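Local coordinates for transcriptional regulator, Crp/Fnr family (Eubacterium rectale ATCC 33656, PDB 3DV8), which probably regulates transcription as a dimer of the Crp/Fnr family, each subunit pairing a cyclic nucleotide-binding-type domain with a DNA-binding helix-turn-helix domain, at residues Arg56-Ile59 against Arg65-Thr68; Glu109-Ile114 against Asn123-Leu128; Gln194-Val199 against Ser211-Thr216; Tyr70-Met75 against Ala130-Asp135. One frame throughout, in Å; residues are numbered along the deposited sequence.

Contact 1 of 4, residues Arg56-Ile59 against Arg65-Thr68; sequences RTYI and REIT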
loop_
_atom_site.group_PDB
_atom_site.type_symbol
_atom_site.label_atom_id
_atom_site.label_comp_id
_atom_site.label_asym_id
_atom_site.label_seq_id
_atom_site.Cartn_x
_atom_site.Cartn_y
_atom_site.Cartn_z
ATOM N N ARG A 56 3.571 -1.116 16.429
ATOM C CA ARG A 56 3.820 -0.150 15.381
ATOM C C ARG A 56 4.573 -0.794 14.206
ATOM O O ARG A 56 5.727 -1.216 14.375
ATOM C CB ARG A 56 4.664 0.959 15.983
ATOM C CG ARG A 56 4.982 2.115 15.056
ATOM C CD ARG A 56 6.390 2.619 15.277
ATOM N NE ARG A 56 6.771 3.582 14.246
ATOM C CZ ARG A 56 8.007 4.013 14.016
ATOM N NH1 ARG A 56 9.041 3.522 14.684
ATOM N NH2 ARG A 56 8.204 4.901 13.048
ATOM N N THR A 57 3.918 -0.852 13.033
ATOM C CA THR A 57 4.525 -1.355 11.800
ATOM C C THR A 57 5.087 -0.152 11.051
ATOM O O THR A 57 4.374 0.803 10.801
ATOM C CB THR A 57 3.533 -2.119 10.938
ATOM O OG1 THR A 57 3.085 -3.252 11.681
ATOM C CG2 THR A 57 4.186 -2.602 9.626
ATOM N N TYR A 58 6.377 -0.203 10.728
ATOM C CA TYR A 58 7.060 0.874 10.020
ATOM C C TYR A 58 8.136 0.362 9.064
ATOM O O TYR A 58 8.475 -0.839 9.050
ATOM C CB TYR A 58 7.653 1.870 11.027
ATOM C CG TYR A 58 8.781 1.366 11.930
ATOM C CD1 TYR A 58 8.528 0.478 12.990
ATOM C CD2 TYR A 58 10.092 1.840 11.772
ATOM C CE1 TYR A 58 9.562 0.039 13.846
ATOM C CE2 TYR A 58 11.129 1.407 12.611
ATOM C CZ TYR A 58 10.858 0.511 13.650
ATOM O OH TYR A 58 11.882 0.093 14.466
ATOM N N ILE A 59 8.640 1.284 8.248
ATOM C CA ILE A 59 9.704 0.991 7.301
ATOM C C ILE A 59 10.862 1.937 7.573
ATOM O O ILE A 59 10.657 3.047 8.046
ATOM C CB ILE A 59 9.215 1.012 5.825
ATOM C CG1 ILE A 59 8.653 2.384 5.404
ATOM C CG2 ILE A 59 8.176 -0.092 5.628
ATOM C CD1 ILE A 59 8.273 2.460 3.934
ATOM N N ARG A 65 15.947 6.748 8.173
ATOM C CA ARG A 65 14.700 7.546 8.183
ATOM C C ARG A 65 13.545 6.568 8.329
ATOM O O ARG A 65 13.623 5.452 7.814
ATOM C CB ARG A 65 14.530 8.296 6.872
ATOM C CG ARG A 65 15.627 9.304 6.555
ATOM C CD ARG A 65 15.528 10.588 7.373
ATOM N NE ARG A 65 14.217 11.208 7.199
ATOM C CZ ARG A 65 13.780 11.821 6.088
ATOM N NH1 ARG A 65 14.532 11.945 4.984
ATOM N NH2 ARG A 65 12.552 12.328 6.081
ATOM N N GLU A 66 12.476 6.987 8.999
ATOM C CA GLU A 66 11.330 6.117 9.269
ATOM C C GLU A 66 9.989 6.772 8.975
ATOM O O GLU A 66 9.876 7.982 9.072
ATOM C CB GLU A 66 11.312 5.737 10.763
ATOM C CG GLU A 66 12.459 4.872 11.250
ATOM C CD GLU A 66 12.441 4.612 12.765
ATOM O OE1 GLU A 66 11.422 4.832 13.420
ATOM O OE2 GLU A 66 13.464 4.178 13.317
ATOM N N ILE A 67 8.981 5.954 8.653
ATOM C CA ILE A 67 7.569 6.389 8.548
ATOM C C ILE A 67 6.672 5.218 9.006
ATOM O O ILE A 67 6.883 4.086 8.580
ATOM C CB ILE A 67 7.170 6.945 7.137
ATOM C CG1 ILE A 67 5.752 7.546 7.171
ATOM C CG2 ILE A 67 7.275 5.890 6.052
ATOM C CD1 ILE A 67 5.325 8.257 5.881
ATOM N N THR A 68 5.705 5.494 9.890
ATOM C CA THR A 68 4.749 4.487 10.382
ATOM C C THR A 68 3.716 4.161 9.294
ATOM O O THR A 68 3.084 5.066 8.747
ATOM C CB THR A 68 3.977 4.981 11.645
ATOM O OG1 THR A 68 4.909 5.258 12.696
ATOM C CG2 THR A 68 2.947 3.954 12.140
HETATM O O HOH W 1 14.022 2.036 14.576
#

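Contact 2 of 4, residues Glu109-Ile114 against Asn123-Leu128; sequences EIYKGI and NYTNEL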
loop_
_atom_site.group_PDB
_atom_site.type_symbol
_atom_site.label_atom_id
_atom_site.label_comp_id
_atom_site.label_asym_id
_atom_site.label_seq_id
_atom_site.Cartn_x
_atom_site.Cartn_y
_atom_site.Cartn_z
ATOM N N GLU A 109 4.287 -21.747 10.151
ATOM C CA GLU A 109 4.134 -23.076 9.503
ATOM C C GLU A 109 2.745 -23.693 9.739
ATOM O O GLU A 109 2.155 -24.262 8.821
ATOM C CB GLU A 109 5.263 -24.077 9.879
ATOM C CG GLU A 109 5.392 -24.570 11.359
ATOM C CD GLU A 109 6.171 -23.627 12.295
ATOM O OE1 GLU A 109 6.066 -22.377 12.160
ATOM O OE2 GLU A 109 6.887 -24.154 13.186
ATOM N N ILE A 110 2.242 -23.531 10.965
ATOM C CA ILE A 110 0.921 -24.007 11.386
ATOM C C ILE A 110 -0.197 -23.240 10.702
ATOM O O ILE A 110 -1.135 -23.852 10.181
ATOM C CB ILE A 110 0.766 -23.914 12.924
ATOM C CG1 ILE A 110 1.622 -25.002 13.570
ATOM C CG2 ILE A 110 -0.690 -24.070 13.365
ATOM C CD1 ILE A 110 1.823 -24.807 15.007
ATOM N N TYR A 111 -0.098 -21.912 10.718
ATOM C CA TYR A 111 -1.108 -21.049 10.090
ATOM C C TYR A 111 -1.142 -21.266 8.560
ATOM O O TYR A 111 -2.229 -21.408 7.989
ATOM C CB TYR A 111 -0.901 -19.572 10.466
ATOM C CG TYR A 111 -2.086 -18.712 10.096
ATOM C CD1 TYR A 111 -3.180 -18.569 10.960
ATOM C CD2 TYR A 111 -2.130 -18.070 8.878
ATOM C CE1 TYR A 111 -4.292 -17.777 10.610
ATOM C CE2 TYR A 111 -3.234 -17.279 8.502
ATOM C CZ TYR A 111 -4.311 -17.136 9.373
ATOM O OH TYR A 111 -5.389 -16.361 9.010
ATOM N N LYS A 112 0.048 -21.329 7.942
ATOM C CA LYS A 112 0.238 -21.625 6.500
ATOM C C LYS A 112 -0.428 -22.946 6.093
ATOM O O LYS A 112 -1.091 -23.003 5.059
ATOM C CB LYS A 112 1.737 -21.695 6.153
ATOM C CG LYS A 112 2.069 -21.761 4.663
ATOM C CD LYS A 112 3.540 -22.038 4.462
ATOM C CE LYS A 112 3.895 -22.025 2.995
ATOM N NZ LYS A 112 5.242 -22.627 2.775
ATOM N N GLY A 113 -0.232 -23.986 6.913
ATOM C CA GLY A 113 -0.816 -25.320 6.704
ATOM C C GLY A 113 -2.338 -25.324 6.681
ATOM O O GLY A 113 -2.925 -25.910 5.783
ATOM N N ILE A 114 -2.955 -24.668 7.669
ATOM C CA ILE A 114 -4.423 -24.508 7.776
ATOM C C ILE A 114 -4.982 -23.703 6.586
ATOM O O ILE A 114 -6.051 -24.011 6.053
ATOM C CB ILE A 114 -4.827 -23.804 9.124
ATOM C CG1 ILE A 114 -4.529 -24.713 10.327
ATOM C CG2 ILE A 114 -6.316 -23.428 9.151
ATOM C CD1 ILE A 114 -4.763 -24.068 11.677
ATOM N N ASN A 123 -9.644 -16.884 2.913
ATOM C CA ASN A 123 -10.435 -15.655 2.721
ATOM C C ASN A 123 -10.314 -14.689 3.898
ATOM O O ASN A 123 -10.332 -13.483 3.702
ATOM C CB ASN A 123 -11.927 -15.946 2.440
ATOM C CG ASN A 123 -12.176 -16.480 1.029
ATOM O OD1 ASN A 123 -11.362 -17.204 0.468
ATOM N ND2 ASN A 123 -13.322 -16.126 0.460
ATOM N N TYR A 124 -10.208 -15.217 5.116
ATOM C CA TYR A 124 -10.012 -14.368 6.284
ATOM C C TYR A 124 -8.657 -13.616 6.191
ATOM O O TYR A 124 -8.585 -12.429 6.520
ATOM C CB TYR A 124 -10.127 -15.168 7.589
ATOM C CG TYR A 124 -10.003 -14.267 8.792
ATOM C CD1 TYR A 124 -11.103 -13.499 9.225
ATOM C CD2 TYR A 124 -8.779 -14.134 9.469
ATOM C CE1 TYR A 124 -10.991 -12.633 10.319
ATOM C CE2 TYR A 124 -8.657 -13.275 10.553
ATOM C CZ TYR A 124 -9.768 -12.531 10.975
ATOM O OH TYR A 124 -9.643 -11.688 12.048
ATOM N N THR A 125 -7.610 -14.313 5.741
ATOM C CA THR A 125 -6.290 -13.705 5.562
ATOM C C THR A 125 -6.319 -12.607 4.477
ATOM O O THR A 125 -5.598 -11.610 4.612
ATOM C CB THR A 125 -5.201 -14.764 5.285
ATOM O OG1 THR A 125 -5.260 -15.776 6.296
ATOM C CG2 THR A 125 -3.821 -14.148 5.298
ATOM N N ASN A 126 -7.142 -12.790 3.429
ATOM C CA ASN A 126 -7.379 -11.758 2.384
ATOM C C ASN A 126 -7.942 -10.495 2.993
ATOM O O ASN A 126 -7.443 -9.402 2.728
ATOM C CB ASN A 126 -8.377 -12.218 1.299
ATOM C CG ASN A 126 -7.751 -13.110 0.264
ATOM O OD1 ASN A 126 -6.958 -12.645 -0.548
ATOM N ND2 ASN A 126 -8.129 -14.386 0.247
ATOM N N GLU A 127 -8.992 -10.670 3.800
ATOM C CA GLU A 127 -9.651 -9.556 4.500
ATOM C C GLU A 127 -8.693 -8.843 5.464
ATOM O O GLU A 127 -8.766 -7.624 5.618
ATOM C CB GLU A 127 -10.938 -10.007 5.223
ATOM C CG GLU A 127 -12.054 -10.617 4.314
ATOM C CD GLU A 127 -12.504 -9.744 3.116
ATOM O OE1 GLU A 127 -12.406 -8.498 3.186
ATOM O OE2 GLU A 127 -12.990 -10.324 2.102
ATOM N N LEU A 128 -7.776 -9.601 6.063
ATOM C CA LEU A 128 -6.759 -9.057 6.958
ATOM C C LEU A 128 -5.756 -8.234 6.124
ATOM O O LEU A 128 -5.439 -7.105 6.501
ATOM C CB LEU A 128 -6.081 -10.187 7.742
ATOM C CG LEU A 128 -5.306 -9.838 9.002
ATOM C CD1 LEU A 128 -6.201 -9.133 10.033
ATOM C CD2 LEU A 128 -4.713 -11.122 9.576
#

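Contact 3 of 4, residues Gln194-Val199 against Ser211-Thr216; sequences QVEGLV and SKRLET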
loop_
_atom_site.group_PDB
_atom_site.type_symbol
_atom_site.label_atom_id
_atom_site.label_comp_id
_atom_site.label_asym_id
_atom_site.label_seq_id
_atom_site.Cartn_x
_atom_site.Cartn_y
_atom_site.Cartn_z
ATOM N N GLN A 194 3.265 26.574 18.474
ATOM C CA GLN A 194 3.345 27.279 19.774
ATOM C C GLN A 194 3.133 28.787 19.612
ATOM O O GLN A 194 2.421 29.394 20.420
ATOM C CB GLN A 194 4.661 27.009 20.522
ATOM C CG GLN A 194 4.655 27.517 21.992
ATOM C CD GLN A 194 5.911 27.197 22.778
ATOM O OE1 GLN A 194 5.841 26.901 23.964
ATOM N NE2 GLN A 194 7.062 27.258 22.129
ATOM N N VAL A 195 3.759 29.376 18.590
ATOM C CA VAL A 195 3.555 30.791 18.242
ATOM C C VAL A 195 2.069 31.052 17.890
ATOM O O VAL A 195 1.515 32.072 18.294
ATOM C CB VAL A 195 4.537 31.245 17.122
ATOM C CG1 VAL A 195 4.134 32.580 16.513
ATOM C CG2 VAL A 195 5.950 31.306 17.688
ATOM N N GLU A 196 1.428 30.109 17.194
ATOM C CA GLU A 196 -0.016 30.185 16.874
ATOM C C GLU A 196 -0.966 29.745 18.021
ATOM O O GLU A 196 -2.175 29.693 17.813
ATOM C CB GLU A 196 -0.316 29.382 15.589
ATOM C CG GLU A 196 0.342 29.957 14.329
ATOM C CD GLU A 196 -0.206 31.325 13.943
ATOM O OE1 GLU A 196 -1.439 31.448 13.781
ATOM O OE2 GLU A 196 0.598 32.275 13.798
ATOM N N GLY A 197 -0.446 29.431 19.211
ATOM C CA GLY A 197 -1.275 29.009 20.345
ATOM C C GLY A 197 -1.942 27.635 20.279
ATOM O O GLY A 197 -2.831 27.350 21.081
ATOM N N LEU A 198 -1.519 26.779 19.353
ATOM C CA LEU A 198 -2.097 25.435 19.216
ATOM C C LEU A 198 -1.562 24.459 20.268
ATOM O O LEU A 198 -2.300 23.576 20.734
ATOM C CB LEU A 198 -1.829 24.875 17.818
ATOM C CG LEU A 198 -2.353 25.707 16.636
ATOM C CD1 LEU A 198 -1.970 25.023 15.326
ATOM C CD2 LEU A 198 -3.862 25.932 16.705
ATOM N N VAL A 199 -0.275 24.600 20.602
ATOM C CA VAL A 199 0.412 23.747 21.583
ATOM C C VAL A 199 1.328 24.560 22.488
ATOM O O VAL A 199 1.628 25.715 22.186
ATOM C CB VAL A 199 1.295 22.668 20.885
ATOM C CG1 VAL A 199 0.461 21.797 19.976
ATOM C CG2 VAL A 199 2.431 23.313 20.083
ATOM N N SER A 211 -7.345 21.938 20.826
ATOM C CA SER A 211 -7.711 20.712 20.133
ATOM C C SER A 211 -8.734 20.968 18.996
ATOM O O SER A 211 -8.697 20.282 17.971
ATOM C CB SER A 211 -8.257 19.691 21.133
ATOM O OG SER A 211 -8.388 18.425 20.522
ATOM N N LYS A 212 -9.637 21.937 19.193
ATOM C CA LYS A 212 -10.620 22.340 18.171
ATOM C C LYS A 212 -9.908 22.926 16.940
ATOM O O LYS A 212 -10.204 22.519 15.816
ATOM C CB LYS A 212 -11.644 23.334 18.740
ATOM N N ARG A 213 -8.957 23.844 17.158
ATOM C CA ARG A 213 -8.169 24.450 16.050
ATOM C C ARG A 213 -7.218 23.488 15.338
ATOM O O ARG A 213 -7.011 23.636 14.133
ATOM C CB ARG A 213 -7.374 25.671 16.502
ATOM C CG ARG A 213 -8.205 26.907 16.704
ATOM C CD ARG A 213 -7.343 28.016 17.265
ATOM N NE ARG A 213 -6.280 28.444 16.357
ATOM C CZ ARG A 213 -5.312 29.311 16.666
ATOM N NH1 ARG A 213 -5.236 29.869 17.876
ATOM N NH2 ARG A 213 -4.399 29.621 15.745
ATOM N N LEU A 214 -6.603 22.555 16.074
ATOM C CA LEU A 214 -5.757 21.517 15.445
ATOM C C LEU A 214 -6.593 20.647 14.511
ATOM O O LEU A 214 -6.116 20.262 13.443
ATOM C CB LEU A 214 -5.042 20.617 16.471
ATOM C CG LEU A 214 -3.821 21.166 17.201
ATOM C CD1 LEU A 214 -3.383 20.160 18.229
ATOM C CD2 LEU A 214 -2.674 21.475 16.241
ATOM N N GLU A 215 -7.825 20.340 14.922
ATOM C CA GLU A 215 -8.737 19.558 14.090
ATOM C C GLU A 215 -9.120 20.293 12.800
ATOM O O GLU A 215 -9.268 19.646 11.773
ATOM C CB GLU A 215 -9.976 19.086 14.856
ATOM C CG GLU A 215 -10.811 18.101 14.031
ATOM C CD GLU A 215 -11.624 17.156 14.871
ATOM O OE1 GLU A 215 -12.356 17.639 15.761
ATOM O OE2 GLU A 215 -11.537 15.929 14.622
ATOM N N THR A 216 -9.245 21.625 12.840
ATOM C CA THR A 216 -9.524 22.395 11.615
ATOM C C THR A 216 -8.303 22.430 10.647
ATOM O O THR A 216 -8.512 22.575 9.442
ATOM C CB THR A 216 -10.157 23.787 11.895
ATOM O OG1 THR A 216 -9.286 24.568 12.707
ATOM C CG2 THR A 216 -11.498 23.621 12.603
#

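Contact 4 of 4, residues Tyr70-Met75 against Ala130-Asp135; sequences YRLFDM and ATRFSD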
loop_
_atom_site.group_PDB
_atom_site.type_symbol
_atom_site.label_atom_id
_atom_site.label_comp_id
_atom_site.label_asym_id
_atom_site.label_seq_id
_atom_site.Cartn_x
_atom_site.Cartn_y
_atom_site.Cartn_z
ATOM N N TYR A 70 1.138 1.728 9.890
ATOM C CA TYR A 70 -0.093 1.620 10.678
ATOM C C TYR A 70 0.244 1.159 12.083
ATOM O O TYR A 70 1.373 0.730 12.355
ATOM C CB TYR A 70 -1.074 0.618 10.033
ATOM C CG TYR A 70 -0.476 -0.757 9.801
ATOM C CD1 TYR A 70 -0.520 -1.739 10.797
ATOM C CD2 TYR A 70 0.152 -1.070 8.581
ATOM C CE1 TYR A 70 0.053 -2.997 10.602
ATOM C CE2 TYR A 70 0.720 -2.331 8.361
ATOM C CZ TYR A 70 0.675 -3.290 9.383
ATOM O OH TYR A 70 1.225 -4.535 9.186
ATOM N N ARG A 71 -0.754 1.239 12.957
ATOM C CA ARG A 71 -0.662 0.767 14.334
ATOM C C ARG A 71 -1.702 -0.331 14.578
ATOM O O ARG A 71 -2.795 -0.311 13.998
ATOM C CB ARG A 71 -0.865 1.919 15.312
ATOM C CG ARG A 71 0.352 2.816 15.481
ATOM C CD ARG A 71 -0.052 4.093 16.207
ATOM N NE ARG A 71 1.033 4.793 16.898
ATOM C CZ ARG A 71 0.930 6.015 17.434
ATOM N NH1 ARG A 71 -0.170 6.762 17.297
ATOM N NH2 ARG A 71 1.967 6.536 18.075
ATOM N N LEU A 72 -1.330 -1.284 15.431
ATOM C CA LEU A 72 -2.193 -2.380 15.862
ATOM C C LEU A 72 -2.427 -2.199 17.372
ATOM O O LEU A 72 -1.475 -1.953 18.122
ATOM C CB LEU A 72 -1.536 -3.726 15.555
ATOM C CG LEU A 72 -1.172 -4.035 14.095
ATOM C CD1 LEU A 72 -0.469 -5.373 14.045
ATOM C CD2 LEU A 72 -2.399 -4.047 13.177
ATOM N N PHE A 73 -3.691 -2.306 17.795
ATOM C CA PHE A 73 -4.123 -2.132 19.205
ATOM C C PHE A 73 -4.716 -3.443 19.752
ATOM O O PHE A 73 -4.569 -4.489 19.115
ATOM C CB PHE A 73 -5.142 -0.987 19.268
ATOM C CG PHE A 73 -4.612 0.311 18.756
ATOM C CD1 PHE A 73 -3.844 1.135 19.586
ATOM C CD2 PHE A 73 -4.869 0.714 17.445
ATOM C CE1 PHE A 73 -3.342 2.356 19.123
ATOM C CE2 PHE A 73 -4.375 1.938 16.959
ATOM C CZ PHE A 73 -3.610 2.765 17.800
ATOM N N ASP A 74 -5.356 -3.391 20.929
ATOM C CA ASP A 74 -6.021 -4.564 21.548
ATOM C C ASP A 74 -6.993 -5.183 20.540
ATOM O O ASP A 74 -7.709 -4.447 19.873
ATOM C CB ASP A 74 -6.810 -4.180 22.824
ATOM C CG ASP A 74 -5.935 -3.552 23.922
ATOM O OD1 ASP A 74 -4.779 -3.168 23.653
ATOM O OD2 ASP A 74 -6.405 -3.429 25.069
HETATM N N MSE A 75 -6.960 -6.512 20.411
HETATM C CA MSE A 75 -7.810 -7.320 19.488
HETATM C C MSE A 75 -7.425 -7.366 18.003
HETATM O O MSE A 75 -7.978 -8.188 17.276
HETATM C CB MSE A 75 -9.307 -7.017 19.644
HETATM C CG MSE A 75 -9.847 -7.432 20.976
HETATM SE SE MSE A 75 -11.546 -6.652 21.294
HETATM C CE MSE A 75 -10.944 -4.715 21.652
ATOM N N ALA A 130 -6.315 -6.919 3.021
ATOM C CA ALA A 130 -7.090 -5.801 2.474
ATOM C C ALA A 130 -7.192 -4.629 3.462
ATOM O O ALA A 130 -7.045 -3.482 3.058
ATOM C CB ALA A 130 -8.483 -6.271 2.037
ATOM N N THR A 131 -7.412 -4.934 4.746
ATOM C CA THR A 131 -7.451 -3.928 5.827
ATOM C C THR A 131 -6.128 -3.157 5.926
ATOM O O THR A 131 -6.127 -1.926 5.969
ATOM C CB THR A 131 -7.722 -4.578 7.215
ATOM O OG1 THR A 131 -8.916 -5.359 7.147
ATOM C CG2 THR A 131 -7.872 -3.530 8.311
ATOM N N ARG A 132 -5.018 -3.897 5.930
ATOM C CA ARG A 132 -3.665 -3.319 6.026
ATOM C C ARG A 132 -3.306 -2.583 4.714
ATOM O O ARG A 132 -2.676 -1.524 4.759
ATOM C CB ARG A 132 -2.624 -4.392 6.397
ATOM C CG ARG A 132 -2.954 -5.215 7.685
ATOM C CD ARG A 132 -2.816 -4.478 9.007
ATOM N NE ARG A 132 -3.525 -5.178 10.104
ATOM C CZ ARG A 132 -4.707 -4.831 10.637
ATOM N NH1 ARG A 132 -5.380 -3.744 10.248
ATOM N NH2 ARG A 132 -5.240 -5.564 11.614
ATOM N N PHE A 133 -3.730 -3.140 3.567
ATOM C CA PHE A 133 -3.572 -2.504 2.240
ATOM C C PHE A 133 -4.325 -1.168 2.297
ATOM O O PHE A 133 -3.764 -0.137 1.928
ATOM C CB PHE A 133 -4.178 -3.375 1.119
ATOM C CG PHE A 133 -3.638 -3.114 -0.289
ATOM C CD1 PHE A 133 -3.123 -1.876 -0.711
ATOM C CD2 PHE A 133 -3.754 -4.135 -1.241
ATOM C CE1 PHE A 133 -2.670 -1.698 -2.015
ATOM C CE2 PHE A 133 -3.320 -3.961 -2.549
ATOM C CZ PHE A 133 -2.779 -2.741 -2.944
ATOM N N SER A 134 -5.573 -1.197 2.783
ATOM C CA SER A 134 -6.385 0.020 2.939
ATOM C C SER A 134 -5.716 1.040 3.886
ATOM O O SER A 134 -5.715 2.227 3.562
ATOM C CB SER A 134 -7.812 -0.293 3.412
ATOM O OG SER A 134 -8.476 -1.184 2.535
ATOM N N ASP A 135 -5.133 0.579 5.009
ATOM C CA ASP A 135 -4.392 1.458 5.956
ATOM C C ASP A 135 -3.254 2.194 5.235
ATOM O O ASP A 135 -3.117 3.418 5.338
ATOM C CB ASP A 135 -3.763 0.673 7.133
ATOM C CG ASP A 135 -4.789 0.052 8.080
ATOM O OD1 ASP A 135 -5.937 0.527 8.142
ATOM O OD2 ASP A 135 -4.428 -0.909 8.798
#

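Contact 1 of 4, residues Arg56-Ile59 against Arg65-Thr68
Arg56 reaches across the hairpin to Glu66 and Thr68, and the polar interactions start from its guanidinium. Arg56 NH1 lies 3.0 Å from Glu66 OE1, and NH2 grips that same oxygen at 3.2 Å, so the salt bridge is end-on, with both nitrogens on one atom. The acceptor stays in the guanidinium plane, yet NH1 comes to OE1 from above the carboxylate plane. On the neighbouring NE side of the guanidinium, also in its plane, Arg56 NE donates to Thr68 OG1 at 2.9 Å. This hydroxyl is also hydrogen-bonded to His178 in helix 172-179, which ties the hairpin to the probable DNA-binding domain. Arginine suits the place because its coplanar N-H groups can serve both partners at once.

The Tyr58 ring packs against the same groups. With CG anti to the backbone N (chi1 -177°), Arg56 brings its guanidinium over the ring face, and Tyr58 CE2 comes within 3.5 Å of Glu66 CD.

On the other face of the sheet two branched residues run together, Ile59 CG1 touching Ile67 CG2 at 3.8 Å; Ile140 and Met144 of the second subunit pack against them.

The backbone bonds pair Ile59 with Ile67 and are weak, at 3.3 Å for Ile59 N to Ile67 O. Such pairing marks an antiparallel beta hairpin, here part of the beta-roll of a cyclic nucleotide-binding domain.

Contact 2 of 4, residues Glu109-Ile114 against Asn123-Leu128
Tyr111 spans the distance between helix 108-117 and helix 119-145 to meet Thr125, and nearly all the tight packing lies at the far end of its ring. The CA atoms of Tyr111 and Thr125 are 10.1 Å apart, so a long, rigid aromatic side chain suits the position. CG stands anti to the backbone N (chi1 -167°), which sends the ring outward from its helix. There Tyr111 OH donates to Thr125 OG1 at 2.8 Å. The threonine oxygen lies at the edge of the tyrosine ring, close to its plane, and approaches Tyr111 CE2 to 3.4 Å as the two side chains pass alongside, running in opposite senses. Tyr124 adds a lighter touch, its CD2 coming to 4.1 Å from Tyr111 OH at the edge of its own ring.

The rest of helix segment 109-114 takes a different course. Glu109, Lys112 and Gly113 lie on a solvent-facing side, which suits the charges of Glu109 and Lys112, whereas Ile110 and Ile114 turn their apolar branches to helix 16-23. Asn126 and Glu127, on the other helix, look to the second subunit, where they bond to Ala122 and Ser88 of that chain.

Thr125 OG1 is also hydrogen-bonded to the carbonyl of Val121, one turn earlier in its helix. The hydroxyl therefore plays two parts: it donates a hydrogen bond to the Val121 carbonyl while accepting one from Tyr111 OH, so both buried hydroxyls have partners.

Contact 3 of 4, residues Gln194-Val199 against Ser211-Thr216
Leu198 and Leu214 bring the two backbones nearest, with their CA atoms 6.6 Å apart, in the winged helix-turn-helix domain. Here the chain leaves helix 183-195 and prepares to enter the wing. Gly197 ends the helix in a Schellman motif; its phi of 70° is readily adopted by glycine, which has no CB to interfere. Segment 211-216 is the first part of the C-terminal helix, lying just after the wing.

Leu198 points both methyls at this helix. Its CD1 packs on Leu214 CD2 at 3.7 Å, an apolar pairing that continues inward to Phe193 and Ile208. Leu198 CD2 lies against one flat face of the Arg213 guanidinium, offset toward the rim and 3.5 Å from Arg213 NE. Arg213 bends at chi3 (64°) to swing back over Leu198 toward Glu196, whose carboxylate is turned almost perpendicular to the guanidinium, with OE1 near the guanidinium plane at its edge. Their salt bridge is long, Glu196 OE1 standing 4.0 Å from Arg213 NH2. A charged pair is at home on this outer rim, while the leucines occupy the buried side. Within the helix, Thr216 OG1 donates to Arg213 O at 2.8 Å.

Contact 4 of 4, residues Tyr70-Met75 against Ala130-Asp135
Tyr70 offers one face of its ring to the aliphatic part of Arg132: Arg132 CD stands 3.9 Å from the ring centroid and 22° off the ring normal, a CH-pi contact displaced toward the rim at CE1 and CZ. Tyr70 CG sits between the backbone N and the carbonyl carbon (chi1 55°), a torsion that turns the ring so that its face meets Arg132 CD. The two side chains cross at about a right angle, and the methylene, not the charged group, does the touching.

The guanidinium itself is met by Leu72. Leu72 CD2 lies over one face, again off-centre, 3.5 Å from Arg132 NE and equally close to CZ. Arginine suits this position because its methylenes can lie on an aromatic ring, its flat head can rest on a methyl, and its N-H groups still reach polar partners. One of these is Asp135, a turn further along the helix, whose OD2 receives a weak bond from Arg132 NH1 at 3.3 Å within a salt bridge. Another is the carbonyl of Met77, bonded to NH2. Asp135 OD2 also lies 3.9 Å from Tyr70 CB, placing the carboxylate beside the base of the ring.

The contact thus lays the Tyr70-Leu72 part of strand 66-72, an outermost strand of its sheet, against helix 119-145. One side of that helix meets its own beta-roll, and another, where Phe133 stacks with Phe133 of the second subunit, forms part of the dimer interface.

Overall arrangement
Along the chain contact 1 comes first, contact 2 is nested within the loop closed by contact 4, and contact 3 follows last. Contacts 1 and 4 share strand 66-72 and touch directly, their centres about 14 Å apart, Thr57 N lying 3.1 Å from Tyr70 O. Contacts 2 and 4 are successive stations on helix 119-145, about 16 Å between centres, and with contact 1 they reach the second subunit. Contact 3 stands apart in the helix-turn-helix domain, its centre about 44 Å from that of contact 2. The long helix packs on the beta-roll, contributes to the dimer interface and leads on toward the helix-turn-helix domain, an arrangement consistent with interdomain signalling as in Crp relatives.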